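Local coordinates for BAT-2 beta-lactamase (Bacillus atrophaeus, PDB 6W5G), which probably hydrolyses the amide bond of the beta-lactam ring in antibiotics, as a class D (serine) beta-lactamase of a Gram-positive bacterium, at residues D40-D45 against L259-L264. Sequence-based numbering, arbitrary orientation.
Sequences DEFFKD and LKKYHL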
loop_
_atom_site.group_PDB
_atom_site.type_symbol
_atom_site.label_atom_id
_atom_site.label_comp_id
_atom_site.label_asym_id
_atom_site.label_seq_id
_atom_site.Cartn_x
_atom_site.Cartn_y
_atom_site.Cartn_z
ATOM N N ASP A 40 -17.165 -5.127 -13.320
ATOM C CA ASP A 40 -16.785 -5.194 -14.729
ATOM C C ASP A 40 -16.707 -3.812 -15.357
ATOM O O ASP A 40 -15.806 -3.533 -16.159
ATOM C CB ASP A 40 -17.809 -6.027 -15.507
ATOM C CG ASP A 40 -17.727 -7.513 -15.201
ATOM O OD1 ASP A 40 -16.805 -7.944 -14.482
ATOM O OD2 ASP A 40 -18.601 -8.257 -15.699
ATOM N N GLU A 41 -17.661 -2.937 -15.023
ATOM C CA GLU A 41 -17.710 -1.625 -15.655
ATOM C C GLU A 41 -16.461 -0.798 -15.387
ATOM O O GLU A 41 -16.129 0.079 -16.192
ATOM C CB GLU A 41 -18.976 -0.862 -15.240
ATOM C CG GLU A 41 -19.047 -0.437 -13.767
ATOM C CD GLU A 41 -19.736 -1.469 -12.873
ATOM O OE1 GLU A 41 -19.460 -2.680 -13.025
ATOM O OE2 GLU A 41 -20.560 -1.066 -12.022
ATOM N N PHE A 42 -15.747 -1.060 -14.297
ATOM C CA PHE A 42 -14.591 -0.238 -13.970
ATOM C C PHE A 42 -13.300 -0.745 -14.587
ATOM O O PHE A 42 -12.277 -0.055 -14.504
ATOM C CB PHE A 42 -14.466 -0.073 -12.454
ATOM C CG PHE A 42 -15.689 0.524 -11.834
ATOM C CD1 PHE A 42 -16.037 1.842 -12.107
ATOM C CD2 PHE A 42 -16.513 -0.230 -11.010
ATOM C CE1 PHE A 42 -17.168 2.402 -11.553
ATOM C CE2 PHE A 42 -17.642 0.328 -10.452
ATOM C CZ PHE A 42 -17.972 1.646 -10.722
ATOM N N PHE A 43 -13.328 -1.913 -15.227
ATOM C CA PHE A 43 -12.141 -2.486 -15.849
ATOM C C PHE A 43 -12.275 -2.612 -17.361
ATOM O O PHE A 43 -11.494 -3.329 -17.989
ATOM C CB PHE A 43 -11.777 -3.820 -15.197
ATOM C CG PHE A 43 -11.242 -3.682 -13.800
ATOM C CD1 PHE A 43 -9.883 -3.486 -13.582
ATOM C CD2 PHE A 43 -12.090 -3.742 -12.705
ATOM C CE1 PHE A 43 -9.375 -3.360 -12.290
ATOM C CE2 PHE A 43 -11.594 -3.621 -11.414
ATOM C CZ PHE A 43 -10.232 -3.427 -11.206
ATOM N N LYS A 44 -13.245 -1.927 -17.959
ATOM C CA LYS A 44 -13.372 -1.957 -19.411
ATOM C C LYS A 44 -12.135 -1.345 -20.062
ATOM O O LYS A 44 -11.680 -0.265 -19.676
ATOM C CB LYS A 44 -14.628 -1.206 -19.846
ATOM C CG LYS A 44 -15.920 -1.722 -19.232
ATOM C CD LYS A 44 -17.121 -0.989 -19.820
ATOM C CE LYS A 44 -17.774 -0.054 -18.818
ATOM N NZ LYS A 44 -17.060 1.243 -18.708
ATOM N N ASP A 45 -11.578 -2.053 -21.044
ATOM C CA ASP A 45 -10.357 -1.650 -21.750
ATOM C C ASP A 45 -9.141 -1.591 -20.839
ATOM O O ASP A 45 -8.140 -0.959 -21.185
ATOM C CB ASP A 45 -10.515 -0.323 -22.507
ATOM C CG ASP A 45 -11.773 -0.274 -23.335
ATOM O OD1 ASP A 45 -12.080 -1.290 -23.999
ATOM O OD2 ASP A 45 -12.447 0.780 -23.332
ATOM N N LEU A 259 -15.989 1.407 -4.181
ATOM C CA LEU A 259 -16.447 1.585 -2.804
ATOM C C LEU A 259 -17.628 2.546 -2.718
ATOM O O LEU A 259 -18.501 2.378 -1.858
ATOM C CB LEU A 259 -15.297 2.056 -1.914
ATOM C CG LEU A 259 -14.114 1.085 -1.802
ATOM C CD1 LEU A 259 -12.990 1.714 -0.985
ATOM C CD2 LEU A 259 -14.527 -0.250 -1.195
ATOM N N LYS A 260 -17.672 3.552 -3.596
ATOM C CA LYS A 260 -18.837 4.433 -3.662
ATOM C C LYS A 260 -20.057 3.691 -4.192
ATOM O O LYS A 260 -21.166 3.850 -3.659
ATOM C CB LYS A 260 -18.553 5.643 -4.557
ATOM C CG LYS A 260 -17.564 6.633 -3.983
ATOM C CD LYS A 260 -17.129 7.623 -5.048
ATOM C CE LYS A 260 -16.125 8.633 -4.503
ATOM N NZ LYS A 260 -15.734 9.658 -5.525
ATOM N N LYS A 261 -19.877 2.890 -5.249
ATOM C CA LYS A 261 -20.998 2.145 -5.817
ATOM C C LYS A 261 -21.701 1.330 -4.745
ATOM O O LYS A 261 -22.938 1.306 -4.677
ATOM C CB LYS A 261 -20.507 1.224 -6.942
ATOM C CG LYS A 261 -21.566 0.237 -7.447
ATOM C CD LYS A 261 -21.057 -0.637 -8.594
ATOM C CE LYS A 261 -22.150 -1.575 -9.088
ATOM N NZ LYS A 261 -21.621 -2.631 -10.000
ATOM N N TYR A 262 -20.928 0.690 -3.867
ATOM C CA TYR A 262 -21.479 -0.187 -2.846
ATOM C C TYR A 262 -21.735 0.523 -1.521
ATOM O O TYR A 262 -21.911 -0.137 -0.489
ATOM C CB TYR A 262 -20.625 -1.449 -2.708
ATOM C CG TYR A 262 -20.800 -2.294 -3.942
ATOM C CD1 TYR A 262 -21.981 -2.985 -4.155
ATOM C CD2 TYR A 262 -19.817 -2.354 -4.921
ATOM C CE1 TYR A 262 -22.171 -3.734 -5.293
ATOM C CE2 TYR A 262 -19.996 -3.101 -6.073
ATOM C CZ TYR A 262 -21.181 -3.792 -6.253
ATOM O OH TYR A 262 -21.398 -4.548 -7.382
ATOM N N HIS A 263 -21.791 1.853 -1.536
ATOM C CA HIS A 263 -22.289 2.622 -0.404
ATOM C C HIS A 263 -21.360 2.537 0.802
ATOM O O HIS A 263 -21.799 2.686 1.948
ATOM C CB HIS A 263 -23.720 2.203 -0.045
ATOM C CG HIS A 263 -24.458 3.200 0.784
ATOM N ND1 HIS A 263 -24.697 4.489 0.363
ATOM C CD2 HIS A 263 -24.998 3.100 2.020
ATOM C CE1 HIS A 263 -25.362 5.139 1.301
ATOM N NE2 HIS A 263 -25.552 4.322 2.319
ATOM N N LEU A 264 -20.075 2.289 0.555
ATOM C CA LEU A 264 -19.067 2.287 1.609
ATOM C C LEU A 264 -18.389 3.642 1.749
ATOM O O LEU A 264 -18.152 4.106 2.872
ATOM C CB LEU A 264 -18.034 1.187 1.354
ATOM C CG LEU A 264 -18.660 -0.207 1.239
ATOM C CD1 LEU A 264 -17.610 -1.256 0.911
ATOM C CD2 LEU A 264 -19.420 -0.567 2.504
#
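E41 and K261 form a salt bridge on the protein surface, tying the 3-10 turn 40-42, just ahead of strand 48-54, to the end of the C-terminal helix 248-261 of the penicillin-binding-protein/beta-lactamase fold. OE2 of E41 accepts from K261 NZ (2.8 Å) through its syn lone pair, which faces toward OE1. Lysine suits the place because its chain, CG anti to the backbone N (chi1 171°) and extended beyond, carries the ammonium group from the last helical turn across to the carboxylate, which approaches from the opposite direction. The carboxylate and the backbone O of N38 hold this ammonium group, and Y262 OH adds a weak third bond.

Nonpolar contact lies alongside the charges. K261 CD meets the edge of the F42 ring, near its plane, 4.0 Å from CE2. Glutamate fits because a bend at chi2 (-92°) lays its CG 3.6 Å above the centre of one F42 face while the carboxylate still reaches K261. The broad phenylalanine ring also touches I254, D257 and I258 of the helix.

Both backbones are closed by hydrogen bonds. A Schellman motif ends the helix, with H263 as its positive-phi C-prime residue and L264 N bonded to L259 O at 2.9 Å. In the turn, F43 N bonds to D40 O at 3.1 Å. Beyond it, the side chain of K44 reaches back, NZ meeting E41 O at 2.9 Å within the plane of the carbonyl, at a C=O...N angle of 139°.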